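Local structure of ribulose bisphosphate carboxylase (Hyperthermus butylicus DSM 5456, 6HUN) at residues A[117-120]-A[121-125]; A[206-210]-A[211-215]; A[221-224]-A[225-229]; A[308-312]-A[313-317]. The protein probably catalyses the magnesium-dependent addition of carbon dioxide and water to ribulose 1,5-bisphosphate, yielding two molecules of 3-phosphoglycerate, as a dimeric form III Rubisco. All coordinates share one frame; numbering follows the deposited sequence. Where two conformers were deposited one is given.

Interaction 1 (A[117-120]-A[121-125]); sequences NFAS and SILGN
F118 and I122, one helical turn apart, form the apolar centre of the last turn of helix 115-122, which packs against the sheet of the N-terminal domain. The two side chains meet at a slant: I122 CD1 reaches F118 CE1 at 3.4 Å, while I122 CG2 lies near F118 CZ. With its CG trans to the backbone N (chi1 165°), F118 leans along the helix towards I122, and both side chains also rest on V140 of strand 132-141. Next to them, A119 CB meets L123 CD1 at 4.1 Å; the small alanine suits a position on which T272 of the second subunit also packs. Outside this apolar patch, the backbone closes the helix. F118 O accepts from two amides: I122 N at 3.0 Å, a nearly straight bond (165°), and S121 N, which lies above the carbonyl plane. L123, the first residue to leave helical torsions, keeps a weak bond from its N to A119 O. At the polar edge N117 OD1 is taken up by E111 N, while N117 ND2 donates to N207 O of the second subunit and S121 OG bonds to that residue's ND2. G124, lacking a side chain, brings its CA to 3.6 Å from S120 O in a C-H...O contact. One water finishes the turn, donating to S120 O at 2.7 Å and accepting from N125 N at 2.9 Å.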
# COMPACT_ATOMS: atom_id res chain seq x y z
N ASN A 117 5.79 10.75 -0.22
CA ASN A 117 6.88 11.18 0.67
C ASN A 117 6.36 11.30 2.11
O ASN A 117 7.05 10.95 3.06
CB ASN A 117 7.45 12.52 0.23
CG ASN A 117 8.56 13.00 1.15
OD1 ASN A 117 8.46 14.10 1.74
ND2 ASN A 117 9.65 12.22 1.25
N PHE A 118 5.12 11.75 2.26
CA PHE A 118 4.51 11.80 3.59
C PHE A 118 4.49 10.44 4.22
O PHE A 118 4.95 10.24 5.35
CB PHE A 118 3.07 12.37 3.51
CG PHE A 118 2.30 12.12 4.77
CD1 PHE A 118 2.47 12.98 5.84
CD2 PHE A 118 1.50 11.00 4.91
CE1 PHE A 118 1.83 12.75 7.02
CE2 PHE A 118 0.84 10.74 6.12
CZ PHE A 118 1.04 11.61 7.18
N ALA A 119 4.01 9.44 3.45
CA ALA A 119 3.90 8.09 3.98
C ALA A 119 5.27 7.49 4.30
O ALA A 119 5.41 6.70 5.24
CB ALA A 119 3.18 7.20 2.98
N SER A 120 6.29 7.81 3.50
CA SER A 120 7.58 7.21 3.81
C SER A 120 8.14 7.68 5.14
O SER A 120 8.99 6.99 5.71
CB SER A 120 8.60 7.53 2.72
OG SER A 120 8.93 8.90 2.74
N SER A 121 7.69 8.85 5.62
CA SER A 121 8.13 9.39 6.93
C SER A 121 7.25 8.85 8.05
O SER A 121 7.69 8.07 8.90
CB SER A 121 8.02 10.91 6.90
OG SER A 121 9.18 11.43 6.21
N ILE A 122 6.00 9.25 8.02
CA ILE A 122 5.09 9.01 9.15
C ILE A 122 4.45 7.62 9.09
O ILE A 122 4.01 7.11 10.15
CB ILE A 122 4.06 10.14 9.17
CG1 ILE A 122 4.81 11.41 9.64
CG2 ILE A 122 2.89 9.88 10.11
CD1 ILE A 122 3.94 12.61 9.63
N LEU A 123 4.41 7.00 7.91
CA LEU A 123 3.91 5.62 7.78
C LEU A 123 5.01 4.67 7.34
O LEU A 123 4.73 3.67 6.68
CB LEU A 123 2.74 5.50 6.75
CG LEU A 123 1.63 6.53 7.03
CD1 LEU A 123 0.52 6.34 5.95
CD2 LEU A 123 1.07 6.34 8.45
N GLY A 124 6.26 4.92 7.73
CA GLY A 124 7.32 4.16 7.06
C GLY A 124 8.01 3.16 7.97
O GLY A 124 7.37 2.24 8.51
N ASN A 125 9.32 3.33 8.19
CA ASN A 125 10.07 2.32 8.92
C ASN A 125 9.67 2.20 10.39
O ASN A 125 10.08 1.23 11.06
CB ASN A 125 11.57 2.68 8.89
CG ASN A 125 12.23 2.36 7.58
OD1 ASN A 125 11.69 1.63 6.76
ND2 ASN A 125 13.44 2.91 7.38
O HOH W 1 10.79 5.70 7.28

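Interaction 2 (A[206-210]-A[211-215]); sequences ENFAS and QPFCR
Q211 folds back over the loop that leads to it and grips two backbone groups with one amide. Its NE2 donates to N207 O at 2.9 Å, the acceptor lying close to the plane of the amide, and its OE1 accepts from A209 N at 3.0 Å. A bend at chi2 (94°) brings the amide round to both; NE2 also donates to L109 O of the second subunit. With an alanine here, A209 N would probably lose its acceptor and N207 O would keep N117 ND2 of the second subunit, freeing the loop to shift.

A second group of contacts gathers round the F208 ring. C214 SG sits at its edge, 3.6 Å from F208 CZ, a sulfur-aromatic contact that suits a compact, polarisable thiol. Q211 OE1 also lies in the plane of that ring, 3.7 Å from F208 CD1, and F213 CZ touches F208 CE1 at 4.2 Å. Further out, R219 makes a cation-pi contact with F208, while F213 meets W80 of the second subunit.

The whole is the loop following strand 201-203 of the TIM barrel, where such loops build the active site: E206, a predicted magnesium ligand, forms a salt bridge with K179, predicted to bind substrate.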
# COMPACT_ATOMS: atom_id res chain seq x y z
N GLU A 206 -14.22 -4.25 -7.35
CA GLU A 206 -12.83 -3.85 -7.15
C GLU A 206 -11.85 -4.68 -7.95
O GLU A 206 -10.74 -4.20 -8.25
CB GLU A 206 -12.48 -3.90 -5.65
CG GLU A 206 -12.30 -5.30 -5.10
CD GLU A 206 -13.60 -6.05 -4.91
OE1 GLU A 206 -13.53 -7.30 -4.80
OE2 GLU A 206 -14.68 -5.40 -4.87
N ASN A 207 -12.19 -5.89 -8.33
CA ASN A 207 -11.20 -6.70 -9.03
C ASN A 207 -11.50 -6.78 -10.51
O ASN A 207 -10.89 -7.57 -11.23
CB ASN A 207 -11.04 -8.09 -8.37
CG ASN A 207 -12.26 -8.95 -8.47
OD1 ASN A 207 -13.32 -8.47 -8.85
ND2 ASN A 207 -12.13 -10.24 -8.18
N PHE A 208 -12.43 -5.96 -10.98
CA PHE A 208 -12.65 -5.86 -12.42
C PHE A 208 -11.60 -4.91 -12.96
O PHE A 208 -11.33 -3.87 -12.35
CB PHE A 208 -14.04 -5.33 -12.70
CG PHE A 208 -14.68 -5.91 -13.92
CD1 PHE A 208 -13.93 -6.69 -14.81
CD2 PHE A 208 -16.01 -5.66 -14.20
CE1 PHE A 208 -14.49 -7.22 -15.96
CE2 PHE A 208 -16.58 -6.19 -15.35
CZ PHE A 208 -15.80 -6.98 -16.24
N ALA A 209 -10.91 -5.31 -14.03
CA ALA A 209 -9.89 -4.46 -14.62
C ALA A 209 -10.01 -4.61 -16.13
O ALA A 209 -10.99 -4.15 -16.73
CB ALA A 209 -8.48 -4.83 -14.13
N SER A 210 -9.06 -5.30 -16.77
CA SER A 210 -9.22 -5.63 -18.17
C SER A 210 -8.80 -7.06 -18.45
O SER A 210 -7.98 -7.32 -19.33
CB SER A 210 -8.47 -4.66 -19.08
OG SER A 210 -8.91 -4.82 -20.44
N GLN A 211 -9.40 -8.01 -17.75
CA GLN A 211 -9.17 -9.42 -18.03
C GLN A 211 -9.63 -9.80 -19.44
O GLN A 211 -10.51 -9.14 -20.01
CB GLN A 211 -9.90 -10.28 -17.01
CG GLN A 211 -9.34 -10.14 -15.58
CD GLN A 211 -10.06 -9.09 -14.73
OE1 GLN A 211 -10.53 -8.07 -15.22
NE2 GLN A 211 -10.16 -9.36 -13.43
N PRO A 212 -9.08 -10.87 -20.00
CA PRO A 212 -9.43 -11.25 -21.38
C PRO A 212 -10.91 -11.55 -21.61
O PRO A 212 -11.41 -11.32 -22.72
CB PRO A 212 -8.56 -12.49 -21.61
CG PRO A 212 -7.35 -12.23 -20.80
CD PRO A 212 -7.83 -11.52 -19.55
N PHE A 213 -11.62 -12.08 -20.62
CA PHE A 213 -13.00 -12.46 -20.91
C PHE A 213 -13.90 -11.25 -21.07
O PHE A 213 -15.02 -11.40 -21.57
CB PHE A 213 -13.55 -13.39 -19.82
CG PHE A 213 -13.80 -12.71 -18.51
CD1 PHE A 213 -15.04 -12.15 -18.23
CD2 PHE A 213 -12.79 -12.61 -17.56
CE1 PHE A 213 -15.28 -11.51 -17.03
CE2 PHE A 213 -13.02 -11.97 -16.34
CZ PHE A 213 -14.27 -11.41 -16.09
N CYS A 214 -13.43 -10.06 -20.70
CA CYS A 214 -14.21 -8.82 -20.69
C CYS A 214 -13.27 -7.62 -20.61
O CYS A 214 -13.10 -7.00 -19.55
CB CYS A 214 -15.18 -8.78 -19.50
SG CYS A 214 -16.52 -7.55 -19.72
N ARG A 215 -12.66 -7.30 -21.74
CA ARG A 215 -11.71 -6.22 -21.81
C ARG A 215 -12.37 -4.88 -21.54
O ARG A 215 -13.56 -4.67 -21.84
CB ARG A 215 -11.03 -6.20 -23.17
CG ARG A 215 -10.55 -7.54 -23.48
CD ARG A 215 -9.19 -7.77 -22.87
NE ARG A 215 -8.64 -9.01 -23.39
CZ ARG A 215 -8.36 -9.23 -24.68
NH1 ARG A 215 -7.87 -10.41 -25.06
NH2 ARG A 215 -8.55 -8.28 -25.59

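Interaction 3 (A[221-224]-A[225-229]); sequences KEVM and KAIDR
E222 and K225, three residues apart on helix 216-234, run side by side in the same direction and join in a salt bridge. K225 NZ donates to E222 OE2 at 3.2 Å, arriving on the syn side of the carboxylate but about 32° out of its plane. E222 is folded at chi2 (-60°), which turns the carboxylate towards the next turn, and the long lysine chain, bent at chi3, comes alongside to meet it. K221 NZ stands 5.1 Å from K225 NZ; two like charges so close probably repel mildly, an effect that the carboxylate of E222 would partly offset.

On another side of the helix the contacts are apolar. M224 and I227 also lie side by side, M224 SD reaching I227 CD1 at 3.9 Å; the flexible thioether, bent at chi2 and chi3, follows the branched isoleucine. V223 CG1 is a looser neighbour of the same methyl, at 4.4 Å.

The backbone ladder sets these spacings. I227 N bonds to V223 O at 2.8 Å, and D228 N to M224 O at 3.1 Å, while the bond from A226 N to E222 O is weak. Beyond the two segments, V223 and I227 press on Y240 of strand 239-243, and V223, A226 and I227 meet helix 184-196. D228 pairs with K232 further along.

Buried aliphatic residues inward and charged ones outward make an amphipathic helix, here the crossover helix of the beta-alpha-beta unit from strand 201-203 to strand 239-243 in the TIM barrel.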
# COMPACT_ATOMS: atom_id res chain seq x y z
N LYS A 221 -17.83 0.27 -23.86
CA LYS A 221 -18.80 0.51 -24.94
C LYS A 221 -20.18 -0.05 -24.60
O LYS A 221 -21.20 0.61 -24.81
CB LYS A 221 -18.29 -0.14 -26.23
CG LYS A 221 -16.93 0.35 -26.72
CD LYS A 221 -16.52 -0.36 -28.02
CE LYS A 221 -17.32 0.13 -29.22
NZ LYS A 221 -18.72 -0.41 -29.29
N GLU A 222 -20.23 -1.31 -24.14
CA GLU A 222 -21.53 -1.93 -23.86
C GLU A 222 -22.26 -1.24 -22.71
O GLU A 222 -23.50 -1.17 -22.72
CB GLU A 222 -21.36 -3.41 -23.56
CG GLU A 222 -21.00 -4.26 -24.74
CD GLU A 222 -22.04 -4.18 -25.81
OE1 GLU A 222 -23.23 -4.53 -25.53
OE2 GLU A 222 -21.69 -3.75 -26.93
N VAL A 223 -21.53 -0.74 -21.71
CA VAL A 223 -22.20 -0.04 -20.61
C VAL A 223 -22.62 1.37 -21.02
O VAL A 223 -23.70 1.83 -20.62
CB VAL A 223 -21.31 -0.03 -19.35
CG1 VAL A 223 -21.98 0.78 -18.21
CG2 VAL A 223 -21.03 -1.45 -18.93
N MET A 224 -21.84 2.05 -21.85
CA MET A 224 -22.16 3.43 -22.21
C MET A 224 -23.35 3.50 -23.15
O MET A 224 -24.09 4.49 -23.14
CB MET A 224 -20.96 4.13 -22.83
CG MET A 224 -19.82 4.36 -21.86
SD MET A 224 -20.34 5.07 -20.26
CE MET A 224 -21.07 6.66 -20.83
N LYS A 225 -23.53 2.45 -23.96
CA LYS A 225 -24.76 2.30 -24.75
C LYS A 225 -25.96 2.04 -23.83
O LYS A 225 -27.06 2.57 -24.06
CB LYS A 225 -24.57 1.17 -25.77
CG LYS A 225 -25.64 0.97 -26.82
CD LYS A 225 -25.39 -0.33 -27.61
CE LYS A 225 -23.90 -0.75 -27.57
NZ LYS A 225 -23.60 -1.81 -28.60
N ALA A 226 -25.76 1.24 -22.77
CA ALA A 226 -26.83 1.00 -21.80
C ALA A 226 -27.21 2.28 -21.06
O ALA A 226 -28.40 2.51 -20.80
CB ALA A 226 -26.45 -0.07 -20.78
N ILE A 227 -26.22 3.11 -20.72
CA ILE A 227 -26.49 4.39 -20.04
C ILE A 227 -27.31 5.30 -20.95
O ILE A 227 -28.29 5.92 -20.51
CB ILE A 227 -25.16 5.04 -19.62
CG1 ILE A 227 -24.70 4.42 -18.29
CG2 ILE A 227 -25.23 6.54 -19.48
CD1 ILE A 227 -23.34 4.98 -17.78
N ASP A 228 -26.91 5.41 -22.22
CA ASP A 228 -27.60 6.30 -23.16
C ASP A 228 -29.08 5.91 -23.33
O ASP A 228 -29.95 6.78 -23.44
CB ASP A 228 -26.85 6.28 -24.51
CG ASP A 228 -27.54 7.14 -25.59
OD1 ASP A 228 -27.41 8.39 -25.56
OD2 ASP A 228 -28.21 6.54 -26.45
N ARG A 229 -29.37 4.61 -23.38
CA ARG A 229 -30.76 4.20 -23.43
C ARG A 229 -31.48 4.63 -22.16
O ARG A 229 -32.51 5.32 -22.23
CB ARG A 229 -30.85 2.69 -23.63
CG ARG A 229 -30.20 2.25 -24.92
CD ARG A 229 -31.12 1.35 -25.73
NE ARG A 229 -31.22 0.01 -25.14
CZ ARG A 229 -32.36 -0.60 -24.80
NH1 ARG A 229 -33.53 0.01 -24.98
NH2 ARG A 229 -32.33 -1.81 -24.26

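Interaction 4 (A[308-312]-A[313-317]); sequences HGVSM and FLVAK
S311 caps the N-terminus of helix 312-322, and V310 before it packs on L314 and V315 in the helix's first turns; this local contact lies where the short edge strand 309-310 of the N-terminal domain's mixed sheet passes into a helix of the barrel domain. S311 OG accepts from L314 N at 3.1 Å with an angle of 156°. With chi1 at 67°, OG is tucked between the backbone N and carbonyl carbon, from where it reaches that amide, while it also bonds to E138 O. Were S311 an alanine, L314 N would probably keep only its weak bond to S311 O, and E138 O would lose a partner.

V315 N continues the helix with a straighter bond to S311 O, and A316 N to M312 O at 2.9 Å. V310 CG1 fits between L314 CD2 and V315 CG2, 3.9 Å from each. M312, bent at chi2 and chi3, lays its CE on V315 CG1 at 3.8 Å; its flexible chain also touches R296, a predicted substrate-binding residue.

A serine N-cap, with V310 packed on V315 five residues on, is the classical N-cap with a hydrophobic staple.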
# COMPACT_ATOMS: atom_id res chain seq x y z
N HIS A 308 -2.00 -1.63 16.15
CA HIS A 308 -0.91 -1.59 15.15
C HIS A 308 -1.44 -1.33 13.77
O HIS A 308 -2.30 -2.06 13.27
CB HIS A 308 -0.15 -2.91 15.14
CG HIS A 308 1.11 -2.84 14.31
ND1 HIS A 308 2.27 -2.30 14.81
CD2 HIS A 308 1.39 -3.28 13.04
CE1 HIS A 308 3.24 -2.44 13.90
NE2 HIS A 308 2.73 -3.00 12.81
N GLY A 309 -0.89 -0.31 13.09
CA GLY A 309 -1.35 -0.13 11.71
C GLY A 309 -1.71 1.33 11.53
O GLY A 309 -1.05 2.20 12.10
N VAL A 310 -2.72 1.60 10.73
CA VAL A 310 -3.16 2.98 10.42
C VAL A 310 -4.68 3.00 10.63
O VAL A 310 -5.37 2.09 10.18
CB VAL A 310 -2.87 3.36 8.97
CG1 VAL A 310 -3.24 4.90 8.77
CG2 VAL A 310 -1.34 3.13 8.61
N SER A 311 -5.21 4.04 11.28
CA SER A 311 -6.66 4.09 11.42
C SER A 311 -7.30 4.34 10.07
O SER A 311 -6.73 5.00 9.18
CB SER A 311 -7.08 5.21 12.41
OG SER A 311 -6.72 6.44 11.77
N MET A 312 -8.51 3.78 9.88
CA MET A 312 -9.21 4.06 8.64
C MET A 312 -9.52 5.56 8.56
O MET A 312 -9.62 6.12 7.46
CB MET A 312 -10.53 3.25 8.58
CG MET A 312 -11.38 3.58 7.28
SD MET A 312 -10.49 2.95 5.78
CE MET A 312 -10.90 4.28 4.62
N PHE A 313 -9.72 6.20 9.71
CA PHE A 313 -9.90 7.65 9.75
C PHE A 313 -8.79 8.36 8.96
O PHE A 313 -9.07 9.22 8.13
CB PHE A 313 -9.94 8.08 11.22
CG PHE A 313 -10.23 9.57 11.44
CD1 PHE A 313 -9.18 10.50 11.37
CD2 PHE A 313 -11.53 10.03 11.76
CE1 PHE A 313 -9.41 11.91 11.64
CE2 PHE A 313 -11.75 11.38 11.99
CZ PHE A 313 -10.72 12.32 11.93
N LEU A 314 -7.54 8.02 9.22
CA LEU A 314 -6.45 8.72 8.56
C LEU A 314 -6.36 8.32 7.08
O LEU A 314 -6.05 9.14 6.21
CB LEU A 314 -5.15 8.46 9.35
CG LEU A 314 -3.83 9.01 8.74
CD1 LEU A 314 -3.94 10.52 8.62
CD2 LEU A 314 -2.57 8.65 9.53
N VAL A 315 -6.65 7.05 6.78
CA VAL A 315 -6.65 6.67 5.37
C VAL A 315 -7.69 7.53 4.62
O VAL A 315 -7.45 7.97 3.49
CB VAL A 315 -6.98 5.18 5.25
CG1 VAL A 315 -7.25 4.78 3.75
CG2 VAL A 315 -5.87 4.32 5.90
N ALA A 316 -8.87 7.72 5.22
CA ALA A 316 -9.90 8.55 4.58
C ALA A 316 -9.46 10.01 4.43
O ALA A 316 -9.68 10.64 3.38
CB ALA A 316 -11.24 8.49 5.39
N LYS A 317 -8.79 10.55 5.44
CA LYS A 317 -8.27 11.91 5.33
C LYS A 317 -7.23 12.03 4.21
O LYS A 317 -7.27 12.98 3.41
CB LYS A 317 -7.69 12.29 6.69
CG LYS A 317 -6.88 13.53 6.69
CD LYS A 317 -6.34 13.75 8.09
CE LYS A 317 -7.17 14.73 8.81
NZ LYS A 317 -6.52 15.28 10.04

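Overall arrangement
Interactions 1 and 4 are neighbours: their centres lie 13 Å apart, and L123 CD2 packs on V310 CG2 at 4.0 Å. Interactions 2 and 3 follow one another on the barrel, with nearest atoms about 7 Å apart. Interactions 1 and 2 stand about 20 Å apart at their nearest atoms in one subunit, yet across the dimer the former meets the latter of the partner, as expected for Rubisco active sites built at the subunit interface. The side chain of N207 is about 12 Å, and that of M312 about 9 Å, from a bound calcium ion; in interaction 3, that of V223 is about 9 Å from that of K203, predicted to bind magnesium through a carbamate.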